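Local coordinates for protein 3-ketosteroid-delta4-5alpha-dehydrogenase (Rhodococcus jostii, PDB 4AT2) that catalyses the FAD-dependent dehydrogenation of 3-ketosteroids in steroid catabolism, introducing a double bond between C4 and C5 of the steroid A ring, at residues 151-156 with 316-321; 157-162 with 369-374. All blocks are in the same frame, centred on the assembly; numbering follows the deposited sequence. Where two conformers were deposited one is given.

Contact 1. Residues 151-156 with 316-321. With ASD (4-androstene-3-17-dione), chain B.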
ATOM      1  N   TRP A 151     -28.970 -11.414  13.780  1.00 11.78           N
ATOM      2  CA  TRP A 151     -29.064 -12.205  12.554  1.00 11.98           C
ATOM      3  C   TRP A 151     -27.822 -13.033  12.423  1.00 11.75           C
ATOM      4  O   TRP A 151     -26.722 -12.490  12.402  1.00 11.05           O
ATOM      5  CB  TRP A 151     -29.199 -11.302  11.332  1.00 12.22           C
ATOM      6  CG  TRP A 151     -29.323 -12.116  10.067  1.00 12.64           C
ATOM      7  CD1 TRP A 151     -28.396 -12.239   9.038  1.00 12.62           C
ATOM      8  CD2 TRP A 151     -30.435 -13.005   9.694  1.00 13.36           C
ATOM      9  NE1 TRP A 151     -28.855 -13.094   8.067  1.00 12.81           N
ATOM     10  CE2 TRP A 151     -30.071 -13.590   8.398  1.00 13.23           C
ATOM     11  CE3 TRP A 151     -31.661 -13.337  10.268  1.00 13.78           C
ATOM     12  CZ2 TRP A 151     -30.909 -14.479   7.727  1.00 13.75           C
ATOM     13  CZ3 TRP A 151     -32.499 -14.225   9.580  1.00 14.52           C
ATOM     14  CH2 TRP A 151     -32.127 -14.785   8.345  1.00 14.14           C
ATOM     15  N   GLY A 152     -27.990 -14.352  12.314  1.00 12.36           N
ATOM     16  CA  GLY A 152     -26.860 -15.276  12.393  1.00 12.80           C
ATOM     17  C   GLY A 152     -26.419 -15.979  11.119  1.00 13.65           C
ATOM     18  O   GLY A 152     -25.518 -16.813  11.170  1.00 15.66           O
ATOM     19  N   GLU A 153     -27.014 -15.647   9.977  1.00 12.92           N
ATOM     20  CA  GLU A 153     -26.676 -16.354   8.741  1.00 12.63           C
ATOM     21  C   GLU A 153     -25.699 -15.551   7.897  1.00 12.04           C
ATOM     22  O   GLU A 153     -25.654 -14.329   8.007  1.00 11.65           O
ATOM     23  CB  GLU A 153     -27.940 -16.686   7.937  1.00 13.32           C
ATOM     24  CG  GLU A 153     -28.952 -17.520   8.724  1.00 14.58           C
ATOM     25  CD  GLU A 153     -30.189 -17.887   7.923  1.00 15.48           C
ATOM     26  OE1 GLU A 153     -30.148 -17.834   6.676  1.00 16.00           O
ATOM     27  OE2 GLU A 153     -31.217 -18.249   8.542  1.00 16.33           O
ATOM     28  N   PRO A 154     -24.904 -16.235   7.053  1.00 11.67           N
ATOM     29  CA  PRO A 154     -24.005 -15.500   6.168  1.00 11.35           C
ATOM     30  C   PRO A 154     -24.768 -14.500   5.310  1.00 11.45           C
ATOM     31  O   PRO A 154     -25.864 -14.812   4.808  1.00 11.71           O
ATOM     32  CB  PRO A 154     -23.405 -16.605   5.289  1.00 11.32           C
ATOM     33  CG  PRO A 154     -23.491 -17.835   6.149  1.00 11.45           C
ATOM     34  CD  PRO A 154     -24.828 -17.688   6.818  1.00 11.96           C
ATOM     35  N   GLY A 155     -24.199 -13.306   5.154  1.00 11.25           N
ATOM     36  CA  GLY A 155     -24.813 -12.270   4.330  1.00 11.37           C
ATOM     37  C   GLY A 155     -24.059 -10.960   4.447  1.00 11.46           C
ATOM     38  O   GLY A 155     -23.157 -10.827   5.272  1.00 11.39           O
ATOM     39  N   TRP A 156     -24.447  -9.997   3.621  1.00 11.58           N
ATOM     40  CA  TRP A 156     -23.827  -8.680   3.603  1.00 11.98           C
ATOM     41  C   TRP A 156     -24.485  -7.733   4.570  1.00 12.75           C
ATOM     42  O   TRP A 156     -23.854  -6.789   5.049  1.00 12.55           O
ATOM     43  CB  TRP A 156     -23.900  -8.107   2.195  1.00 11.78           C
ATOM     44  CG  TRP A 156     -22.875  -8.647   1.232  1.00 11.55           C
ATOM     45  CD1 TRP A 156     -23.098  -9.425   0.090  1.00 11.77           C
ATOM     46  CD2 TRP A 156     -21.423  -8.425   1.259  1.00 11.59           C
ATOM     47  NE1 TRP A 156     -21.914  -9.691  -0.554  1.00 11.63           N
ATOM     48  CE2 TRP A 156     -20.876  -9.120   0.090  1.00 11.51           C
ATOM     49  CE3 TRP A 156     -20.552  -7.732   2.102  1.00 11.52           C
ATOM     50  CZ2 TRP A 156     -19.512  -9.105  -0.209  1.00 11.51           C
ATOM     51  CZ3 TRP A 156     -19.180  -7.734   1.796  1.00 11.43           C
ATOM     52  CH2 TRP A 156     -18.676  -8.399   0.660  1.00 11.52           C
ATOM     53  N   ASP A 316     -23.429 -13.543  -3.576  1.00  9.88           N
ATOM     54  CA  ASP A 316     -24.143 -13.703  -2.326  1.00  9.70           C
ATOM     55  C   ASP A 316     -23.423 -14.662  -1.365  1.00  9.14           C
ATOM     56  O   ASP A 316     -23.045 -15.766  -1.764  1.00  8.95           O
ATOM     57  CB  ASP A 316     -25.561 -14.210  -2.567  1.00 10.06           C
ATOM     58  CG  ASP A 316     -26.379 -14.159  -1.320  1.00 10.58           C
ATOM     59  OD1 ASP A 316     -26.754 -13.035  -0.930  1.00 10.99           O
ATOM     60  OD2 ASP A 316     -26.605 -15.224  -0.702  1.00 10.77           O
ATOM     61  N   PRO A 317     -23.254 -14.254  -0.098  1.00  8.86           N
ATOM     62  CA  PRO A 317     -22.553 -15.124   0.854  1.00  8.65           C
ATOM     63  C   PRO A 317     -23.211 -16.476   1.141  1.00  8.72           C
ATOM     64  O   PRO A 317     -22.517 -17.412   1.536  1.00  8.52           O
ATOM     65  CB  PRO A 317     -22.487 -14.256   2.125  1.00  8.65           C
ATOM     66  CG  PRO A 317     -22.445 -12.856   1.590  1.00  8.64           C
ATOM     67  CD  PRO A 317     -23.461 -12.904   0.468  1.00  8.86           C
ATOM     68  N   GLN A 318     -24.525 -16.597   0.948  1.00  8.89           N
ATOM     69  CA  GLN A 318     -25.178 -17.885   1.192  1.00  9.00           C
ATOM     70  C   GLN A 318     -24.778 -18.929   0.146  1.00  8.84           C
ATOM     71  O   GLN A 318     -24.819 -20.124   0.422  1.00  8.79           O
ATOM     72  CB  GLN A 318     -26.706 -17.735   1.243  1.00  9.56           C
ATOM     73  CG  GLN A 318     -27.197 -16.865   2.410  1.00  9.78           C
ATOM     74  CD  GLN A 318     -27.504 -17.654   3.674  1.00 10.06           C
ATOM     75  OE1 GLN A 318     -26.825 -18.623   4.000  1.00 10.36           O
ATOM     76  NE2 GLN A 318     -28.550 -17.237   4.391  1.00 10.37           N
ATOM     77  N   LEU A 319     -24.401 -18.475  -1.049  1.00  8.67           N
ATOM     78  CA  LEU A 319     -23.835 -19.380  -2.064  1.00  8.58           C
ATOM     79  C   LEU A 319     -22.384 -19.706  -1.718  1.00  8.44           C
ATOM     80  O   LEU A 319     -21.982 -20.885  -1.700  1.00  8.43           O
ATOM     81  CB  LEU A 319     -23.907 -18.763  -3.464  1.00  8.79           C
ATOM     82  CG  LEU A 319     -25.322 -18.548  -4.013  1.00  9.11           C
ATOM     83  CD1 LEU A 319     -25.252 -17.748  -5.302  1.00  9.46           C
ATOM     84  CD2 LEU A 319     -26.014 -19.879  -4.237  1.00  9.62           C
ATOM     85  N   ILE A 320     -21.606 -18.656  -1.450  1.00  8.28           N
ATOM     86  CA  ILE A 320     -20.169 -18.796  -1.190  0.50  8.12           C
ATOM     87  C   ILE A 320     -19.906 -19.831  -0.090  1.00  8.12           C
ATOM     88  O   ILE A 320     -19.050 -20.711  -0.237  1.00  7.98           O
ATOM     89  CB  ILE A 320     -19.526 -17.431  -0.817  0.50  7.96           C
ATOM     90  CG1 ILE A 320     -19.626 -16.446  -1.991  0.50  8.01           C
ATOM     91  CG2 ILE A 320     -18.064 -17.588  -0.415  0.50  7.82           C
ATOM     92  CD1 ILE A 320     -19.249 -15.026  -1.626  0.50  7.80           C
ATOM     93  N   VAL A 321     -20.651 -19.727   1.011  1.00  8.22           N
ATOM     94  CA  VAL A 321     -20.392 -20.561   2.186  1.00  8.30           C
ATOM     95  C   VAL A 321     -20.641 -22.055   1.946  1.00  8.41           C
ATOM     96  O   VAL A 321     -20.131 -22.895   2.688  1.00  8.70           O
ATOM     97  CB  VAL A 321     -21.171 -20.038   3.420  1.00  8.45           C
ATOM     98  CG1 VAL A 321     -22.630 -20.492   3.385  1.00  8.64           C
ATOM     99  CG2 VAL A 321     -20.488 -20.460   4.709  1.00  8.75           C
TER
HETATM  100  C1  ASD B1490     -19.567  -1.858   2.181  1.00 13.57           C
HETATM  101  C10 ASD B1490     -20.411  -3.143   2.263  1.00 13.94           C
HETATM  102  C11 ASD B1490     -20.432  -3.371  -0.313  1.00 14.39           C
HETATM  103  C12 ASD B1490     -21.223  -3.593  -1.626  1.00 14.77           C
HETATM  104  C13 ASD B1490     -22.256  -4.702  -1.450  1.00 15.32           C
HETATM  105  C14 ASD B1490     -23.153  -4.351  -0.264  1.00 14.89           C
HETATM  106  C15 ASD B1490     -24.401  -5.234  -0.418  1.00 15.16           C
HETATM  107  C16 ASD B1490     -24.673  -5.212  -1.932  1.00 15.79           C
HETATM  108  C17 ASD B1490     -23.318  -4.823  -2.502  1.00 15.57           C
HETATM  109  C18 ASD B1490     -21.591  -6.082  -1.395  1.00 14.89           C
HETATM  110  C19 ASD B1490     -19.491  -4.356   2.421  1.00 13.83           C
HETATM  111  C2  ASD B1490     -18.775  -1.533   3.466  1.00 13.42           C
HETATM  112  C3  ASD B1490     -19.605  -1.736   4.715  1.00 13.36           C
HETATM  113  C4  ASD B1490     -20.928  -2.400   4.605  1.00 13.36           C
HETATM  114  C5  ASD B1490     -21.291  -3.096   3.502  1.00 13.98           C
HETATM  115  C6  ASD B1490     -22.592  -3.886   3.562  1.00 13.79           C
HETATM  116  C7  ASD B1490     -23.338  -3.884   2.229  1.00 13.90           C
HETATM  117  C8  ASD B1490     -22.414  -4.295   1.083  1.00 14.36           C
HETATM  118  C9  ASD B1490     -21.274  -3.250   0.979  1.00 14.21           C
HETATM  119  O1  ASD B1490     -19.202  -1.332   5.805  1.00 12.47           O
HETATM  120  O2  ASD B1490     -23.100  -4.648  -3.694  1.00 17.60           O
HETATM  121  O   HOH W   1     -27.870 -20.373   5.902  1.00 15.18           O
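One wall of the steroid pocket is built here from Trp156 backed by Pro317, the first residue of the short helix 317-320. The indole is sandwiched: ASD C18 sits over the centre of one face, while on the opposite face Pro317 CG makes a CH-pi contact, 4.0 Å from the centroid of the five-membered ring and 20° off its normal. Pro317 CD completes the backing at Trp156 CD1, 3.5 Å away, and the six-membered ring reaches the other angular methyl, with CZ3 3.4 Å from ASD C19. Were Trp156 an alanine, both steroid methyls would probably lose their aromatic surface and a gap would open in front of Pro317.

Behind this, Pro154 packs CB to CB on Pro317 at 4.0 Å and meets Val321 CG1 with its CG. Gln318 CG rests on Pro154 O; the bend at chi2 (-91°) then turns the amide so that NE2 reaches Glu153 OE1, 2.9 Å away. That bond uses the anti lone pair of the carboxylate oxygen and lies in the amide plane; NE2 also binds Thr371 O, and a water donates to Gln318 OE1. Asp316 OD2 accepts from Gln318 N at 3.0 Å, met from above the carboxylate plane. The result is an N-capped helix start whose proline lies against the back of an aromatic wall of the ligand pocket.

Contact 2. Residues 157-162 with 369-374; sequences EPPFDD and AATTAT. With ASD (4-androstene-3-17-dione), chain B.
The apolar part of this contact runs from Ala373, lodged against Glu157, outward to Thr371, which meets Pro159 and Phe160. Ala373 CB makes the inner part of it: it lies 3.6 Å from Glu157 CG, close to the carbonyl oxygen of the same residue, and also touches CA of Pro159. Farther out, Thr371 turns its methyl inward. With OG1 beside the backbone N (chi1 -56°), CG2 is anti to that N and meets Pro159 CG at 3.8 Å and Phe160 CZ at 3.9 Å. The Phe160 ring has Pro159 CB over the centre of one face, and Trp151 packs on both Pro159 and Thr371.

The polar link between the two segments is a water. It donates to Glu157 O and accepts from Ala373 N, 2.9 Å away, so it bridges the two backbones. Within 369-374, Thr374 N donates to Thr372 OG1 at 3.0 Å in a nearly straight bond (168°), an ST turn. The hydroxyls of both threonines are also hydrogen-bonded to Asp316 OD1, which fixes the turn from outside.

Contacts with the steroid come from the steroid-side ends of the two segments. Glu157 has an extended chain beyond CG and brings OE2, which is hydrogen-bonded to Thr195 OG1, to 3.7 Å from ASD C7. Thr374 keeps its hydroxyl on Asp316 and offers CG2 to ASD C15 at 3.8 Å. Direct adhesion between the segments is therefore mainly van der Waals, with the water as a polar bridge; the pocket position of Thr374 is probably set by its own turn and by Asp316, while Thr195 is likely to help orient Glu157.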
ATOM      1  N   GLU A 157     -25.763  -7.969   4.856  1.00 13.67           N
ATOM      2  CA  GLU A 157     -26.492  -7.215   5.880  1.00 14.88           C
ATOM      3  C   GLU A 157     -27.697  -8.015   6.390  1.00 14.89           C
ATOM      4  O   GLU A 157     -28.070  -9.026   5.792  1.00 14.55           O
ATOM      5  CB  GLU A 157     -26.923  -5.833   5.362  1.00 17.29           C
ATOM      6  CG  GLU A 157     -27.524  -5.799   3.976  1.00 19.33           C
ATOM      7  CD  GLU A 157     -27.720  -4.375   3.465  1.00 21.40           C
ATOM      8  OE1 GLU A 157     -28.549  -3.641   4.047  1.00 22.29           O
ATOM      9  OE2 GLU A 157     -27.048  -3.986   2.483  1.00 23.59           O
ATOM     10  N   PRO A 158     -28.292  -7.587   7.518  1.00 14.98           N
ATOM     11  CA  PRO A 158     -29.466  -8.318   7.995  1.00 15.59           C
ATOM     12  C   PRO A 158     -30.594  -8.168   6.963  1.00 16.36           C
ATOM     13  O   PRO A 158     -30.840  -7.048   6.510  1.00 17.01           O
ATOM     14  CB  PRO A 158     -29.818  -7.595   9.304  1.00 15.63           C
ATOM     15  CG  PRO A 158     -28.580  -6.861   9.700  1.00 15.21           C
ATOM     16  CD  PRO A 158     -27.950  -6.457   8.402  1.00 15.11           C
ATOM     17  N   PRO A 159     -31.225  -9.283   6.551  1.00 17.66           N
ATOM     18  CA  PRO A 159     -32.358  -9.215   5.612  1.00 18.57           C
ATOM     19  C   PRO A 159     -33.561  -8.493   6.202  1.00 19.90           C
ATOM     20  O   PRO A 159     -34.364  -7.919   5.459  1.00 20.84           O
ATOM     21  CB  PRO A 159     -32.710 -10.685   5.363  1.00 18.92           C
ATOM     22  CG  PRO A 159     -32.056 -11.447   6.461  1.00 18.55           C
ATOM     23  CD  PRO A 159     -30.806 -10.677   6.781  1.00 17.33           C
ATOM     24  N   PHE A 160     -33.668  -8.521   7.528  1.00 20.14           N
ATOM     25  CA  PHE A 160     -34.774  -7.886   8.229  1.00 21.20           C
ATOM     26  C   PHE A 160     -34.244  -6.728   9.080  1.00 20.68           C
ATOM     27  O   PHE A 160     -33.140  -6.225   8.839  1.00 21.67           O
ATOM     28  CB  PHE A 160     -35.539  -8.939   9.044  1.00 22.03           C
ATOM     29  CG  PHE A 160     -35.861 -10.192   8.261  1.00 23.10           C
ATOM     30  CD1 PHE A 160     -36.738 -10.145   7.172  1.00 23.64           C
ATOM     31  CD2 PHE A 160     -35.288 -11.419   8.600  1.00 23.40           C
ATOM     32  CE1 PHE A 160     -37.032 -11.295   6.442  1.00 24.09           C
ATOM     33  CE2 PHE A 160     -35.584 -12.573   7.876  1.00 23.74           C
ATOM     34  CZ  PHE A 160     -36.456 -12.509   6.798  1.00 24.00           C
ATOM     35  N   ASP A 161     -35.013  -6.294  10.070  1.00 20.84           N
ATOM     36  CA  ASP A 161     -34.617  -5.109  10.831  1.00 19.63           C
ATOM     37  C   ASP A 161     -33.804  -5.446  12.080  1.00 18.36           C
ATOM     38  O   ASP A 161     -33.816  -4.688  13.040  1.00 18.43           O
ATOM     39  CB  ASP A 161     -35.842  -4.233  11.176  1.00 20.74           C
ATOM     40  CG  ASP A 161     -36.852  -4.944  12.064  1.00 21.61           C
ATOM     41  OD1 ASP A 161     -36.796  -6.186  12.161  1.00 21.80           O
ATOM     42  OD2 ASP A 161     -37.715  -4.250  12.665  1.00 22.58           O
ATOM     43  N   ASP A 162     -33.099  -6.577  12.060  1.00 17.04           N
ATOM     44  CA  ASP A 162     -32.282  -6.985  13.206  1.00 16.37           C
ATOM     45  C   ASP A 162     -31.139  -6.016  13.467  1.00 14.75           C
ATOM     46  O   ASP A 162     -30.631  -5.360  12.548  1.00 14.67           O
ATOM     47  CB  ASP A 162     -31.774  -8.410  13.025  1.00 17.08           C
ATOM     48  CG  ASP A 162     -32.909  -9.406  12.980  1.00 18.92           C
ATOM     49  OD1 ASP A 162     -33.667  -9.494  13.971  1.00 20.35           O
ATOM     50  OD2 ASP A 162     -33.072 -10.074  11.945  1.00 19.75           O
ATOM     51  N   ALA A 369     -31.781 -20.634  -2.223  1.00 13.70           N
ATOM     52  CA  ALA A 369     -33.078 -20.541  -1.543  1.00 14.29           C
ATOM     53  C   ALA A 369     -32.960 -19.906  -0.154  1.00 14.29           C
ATOM     54  O   ALA A 369     -33.974 -19.591   0.481  1.00 15.24           O
ATOM     55  CB  ALA A 369     -33.707 -21.921  -1.433  1.00 14.60           C
ATOM     56  N   ALA A 370     -31.725 -19.743   0.316  1.00 13.66           N
ATOM     57  CA  ALA A 370     -31.457 -19.264   1.676  1.00 13.45           C
ATOM     58  C   ALA A 370     -31.758 -17.780   1.792  1.00 13.40           C
ATOM     59  O   ALA A 370     -31.681 -17.032   0.807  1.00 13.89           O
ATOM     60  CB  ALA A 370     -30.006 -19.542   2.066  1.00 12.83           C
ATOM     61  N   THR A 371     -32.069 -17.347   3.011  1.00 13.46           N
ATOM     62  CA  THR A 371     -32.526 -15.984   3.251  1.00 13.46           C
ATOM     63  C   THR A 371     -31.376 -14.997   3.125  1.00 13.04           C
ATOM     64  O   THR A 371     -30.353 -15.142   3.794  1.00 12.52           O
ATOM     65  CB  THR A 371     -33.158 -15.863   4.651  1.00 13.66           C
ATOM     66  OG1 THR A 371     -34.222 -16.818   4.780  1.00 14.27           O
ATOM     67  CG2 THR A 371     -33.700 -14.453   4.890  1.00 13.74           C
ATOM     68  N   THR A 372     -31.557 -13.981   2.284  1.00 12.90           N
ATOM     69  CA  THR A 372     -30.508 -12.988   2.061  1.00 12.70           C
ATOM     70  C   THR A 372     -31.047 -11.586   1.777  1.00 13.10           C
ATOM     71  O   THR A 372     -32.116 -11.429   1.178  1.00 13.69           O
ATOM     72  CB  THR A 372     -29.531 -13.409   0.938  1.00 12.20           C
ATOM     73  OG1 THR A 372     -28.529 -12.400   0.788  1.00 12.01           O
ATOM     74  CG2 THR A 372     -30.257 -13.587  -0.421  1.00 12.31           C
ATOM     75  N   ALA A 373     -30.280 -10.576   2.197  1.00 13.21           N
ATOM     76  CA  ALA A 373     -30.576  -9.187   1.859  1.00 13.59           C
ATOM     77  C   ALA A 373     -30.188  -8.859   0.413  1.00 13.73           C
ATOM     78  O   ALA A 373     -30.573  -7.819  -0.112  1.00 14.35           O
ATOM     79  CB  ALA A 373     -29.876  -8.235   2.826  1.00 13.56           C
ATOM     80  N   THR A 374     -29.427  -9.743  -0.228  1.00 13.45           N
ATOM     81  CA  THR A 374     -28.874  -9.457  -1.555  1.00 13.60           C
ATOM     82  C   THR A 374     -29.195 -10.579  -2.564  1.00 13.72           C
ATOM     83  O   THR A 374     -28.285 -11.174  -3.123  1.00 13.65           O
ATOM     84  CB  THR A 374     -27.338  -9.185  -1.500  1.00 13.35           C
ATOM     85  OG1 THR A 374     -26.653 -10.316  -0.944  1.00 12.88           O
ATOM     86  CG2 THR A 374     -27.004  -7.968  -0.646  1.00 13.31           C
TER
HETATM   87  C1  ASD B1490     -19.567  -1.858   2.181  1.00 13.57           C
HETATM   88  C10 ASD B1490     -20.411  -3.143   2.263  1.00 13.94           C
HETATM   89  C11 ASD B1490     -20.432  -3.371  -0.313  1.00 14.39           C
HETATM   90  C12 ASD B1490     -21.223  -3.593  -1.626  1.00 14.77           C
HETATM   91  C13 ASD B1490     -22.256  -4.702  -1.450  1.00 15.32           C
HETATM   92  C14 ASD B1490     -23.153  -4.351  -0.264  1.00 14.89           C
HETATM   93  C15 ASD B1490     -24.401  -5.234  -0.418  1.00 15.16           C
HETATM   94  C16 ASD B1490     -24.673  -5.212  -1.932  1.00 15.79           C
HETATM   95  C17 ASD B1490     -23.318  -4.823  -2.502  1.00 15.57           C
HETATM   96  C18 ASD B1490     -21.591  -6.082  -1.395  1.00 14.89           C
HETATM   97  C19 ASD B1490     -19.491  -4.356   2.421  1.00 13.83           C
HETATM   98  C2  ASD B1490     -18.775  -1.533   3.466  1.00 13.42           C
HETATM   99  C3  ASD B1490     -19.605  -1.736   4.715  1.00 13.36           C
HETATM  100  C4  ASD B1490     -20.928  -2.400   4.605  1.00 13.36           C
HETATM  101  C5  ASD B1490     -21.291  -3.096   3.502  1.00 13.98           C
HETATM  102  C6  ASD B1490     -22.592  -3.886   3.562  1.00 13.79           C
HETATM  103  C7  ASD B1490     -23.338  -3.884   2.229  1.00 13.90           C
HETATM  104  C8  ASD B1490     -22.414  -4.295   1.083  1.00 14.36           C
HETATM  105  C9  ASD B1490     -21.274  -3.250   0.979  1.00 14.21           C
HETATM  106  O1  ASD B1490     -19.202  -1.332   5.805  1.00 12.47           O
HETATM  107  O2  ASD B1490     -23.100  -4.648  -3.694  1.00 17.60           O
HETATM  108  O   HOH W   2     -28.170 -11.112   4.134  1.00 11.12           O

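Both contacts begin in the same loop, after helix 132-141 and before strand 164-165: 151-156 runs straight into 157-162. From there the chain passes through several helices and strands before 316-321 returns and closes the loop of contact 1, with 159 residues between its segments. It continues through helix 340-350 and helix 361-369 until 369-374 closes contact 2 around 206 residues. Because the segments alternate, the two closures cross rather than nest. Their centres lie 8 Å apart, and 316-321 and 369-374 touch each other as well. The early loop is thus tied to helix 317-320 and to the loop between helix 361-369 and strand 383-385, near the steroid pocket, which 151-156, 157-162 and 369-374 reach directly.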